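Local coordinates for kinesin-like protein KIF19 (PDB 5GSZ), which moves toward microtubule plus ends and regulates the length of motile cilia by depolymerizing microtubules at ciliary tips, at residues T127-D130 and L131-I135. Residues are numbered along the deposited sequence; the frame is centred on the assembly and turned at random.
Sequences TLND and LFRAI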
# COMPACT_ATOMS: atom_id res chain seq x y z
N THR A 127 -7.64 10.93 2.14
CA THR A 127 -7.70 10.44 3.51
C THR A 127 -7.29 11.51 4.51
O THR A 127 -7.94 11.66 5.55
CB THR A 127 -6.83 9.20 3.65
OG1 THR A 127 -7.10 8.32 2.56
CG2 THR A 127 -7.14 8.47 4.95
N LEU A 128 -6.21 12.25 4.23
CA LEU A 128 -5.85 13.36 5.11
C LEU A 128 -7.00 14.34 5.25
O LEU A 128 -7.18 14.96 6.30
CB LEU A 128 -4.59 14.07 4.62
CG LEU A 128 -3.21 13.47 4.91
CD1 LEU A 128 -2.86 12.19 4.19
CD2 LEU A 128 -2.13 14.49 4.65
N ASN A 129 -7.82 14.44 4.21
CA ASN A 129 -8.84 15.47 4.16
C ASN A 129 -10.04 15.11 5.03
O ASN A 129 -10.48 15.90 5.86
CB ASN A 129 -9.24 15.67 2.71
CG ASN A 129 -9.60 17.07 2.40
OD1 ASN A 129 -10.62 17.60 2.87
ND2 ASN A 129 -8.73 17.74 1.67
N ASP A 130 -10.58 13.91 4.85
CA ASP A 130 -11.64 13.47 5.74
C ASP A 130 -11.14 13.30 7.16
O ASP A 130 -11.95 13.21 8.10
CB ASP A 130 -12.21 12.15 5.24
CG ASP A 130 -13.23 12.34 4.17
OD1 ASP A 130 -13.63 13.51 3.94
OD2 ASP A 130 -13.66 11.32 3.59
N LEU A 131 -9.84 13.24 7.35
CA LEU A 131 -9.31 13.11 8.69
C LEU A 131 -9.49 14.42 9.46
O LEU A 131 -9.96 14.42 10.60
CB LEU A 131 -7.85 12.69 8.60
CG LEU A 131 -7.27 12.04 9.83
CD1 LEU A 131 -6.31 10.95 9.39
CD2 LEU A 131 -6.56 13.10 10.64
N PHE A 132 -9.16 15.54 8.81
CA PHE A 132 -9.29 16.86 9.42
C PHE A 132 -10.74 17.30 9.57
O PHE A 132 -11.05 18.08 10.47
CB PHE A 132 -8.50 17.87 8.60
CG PHE A 132 -7.05 17.56 8.50
CD1 PHE A 132 -6.40 16.88 9.53
CD2 PHE A 132 -6.33 17.90 7.37
CE1 PHE A 132 -5.05 16.58 9.44
CE2 PHE A 132 -4.99 17.59 7.26
CZ PHE A 132 -4.35 16.93 8.30
N ARG A 133 -11.64 16.85 8.70
CA ARG A 133 -13.06 17.10 8.92
C ARG A 133 -13.57 16.33 10.14
O ARG A 133 -14.17 16.91 11.05
CB ARG A 133 -13.87 16.73 7.68
CG ARG A 133 -13.71 17.69 6.54
CD ARG A 133 -14.75 17.41 5.47
NE ARG A 133 -14.57 18.33 4.36
CZ ARG A 133 -13.84 18.06 3.29
NH1 ARG A 133 -13.24 16.87 3.18
NH2 ARG A 133 -13.72 18.96 2.32
N ALA A 134 -13.36 15.01 10.14
CA ALA A 134 -13.73 14.19 11.29
C ALA A 134 -13.15 14.74 12.59
O ALA A 134 -13.77 14.62 13.65
CB ALA A 134 -13.25 12.76 11.07
N ILE A 135 -11.96 15.34 12.53
CA ILE A 135 -11.36 15.89 13.73
C ILE A 135 -12.12 17.13 14.20
O ILE A 135 -12.33 17.32 15.40
CB ILE A 135 -9.86 16.18 13.51
CG1 ILE A 135 -9.07 14.87 13.62
CG2 ILE A 135 -9.34 17.19 14.51
CD1 ILE A 135 -7.62 15.05 13.38
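Successive turns of helix 123-136 in the kinesin motor domain meet here, Leu128 with Phe132 on one side and Asn129 and Asp130 with Arg133 on another, a compact example of how side chains three and four residues apart meet on successive turns. Leu128 O receives Phe132 N at 3.2 Å and also lies over one face of the Phe132 ring, displaced toward the rim near CD2. Phe132 CG stands anti to its own carbonyl carbon (chi1 -60°), which turns the ring back along the helix over the preceding turn; its CE2 then lies 4.4 Å from Leu128 CB, a loose apolar contact. The next two backbone bonds, Arg133 N to Asn129 O at 3.2 Å and Ala134 N to Asp130 O at 3.1 Å, continue the regular i to i+4 pattern, while Leu131 N is shared weakly between Thr127 O, its i-4 partner, and Leu128 O, its i-3 neighbour.

The helix packs against the large mixed sheet at the core of the motor domain, away from the nucleotide pocket: Leu128 touches Met148 and Phe132 touches Val146, both on strand 142-154, and both side chains also reach Ile195 of helix 192-203. Cutting the Phe132 ring back to an alanine is likely to leave a gap beside Val146 and Ile195 and to take the aromatic cover off Leu128 O.

On the more polar side, Arg133 runs extended from CG to NE and brings NH1 to 3.5 Å from Asp130 OD1, a long salt bridge with a weak hydrogen bond. Asp130 OD1 comes in at the guanidinium edge, the carboxylate plane turned 72° from it. Asn129 OD1 lies oblique to the guanidinium, 2.7 Å from Arg133 NH1, but the angle is too poor for a hydrogen bond. Asp130 OD2 hydrogen-bonds to Tyr81 OH and pairs with Lys86 NZ.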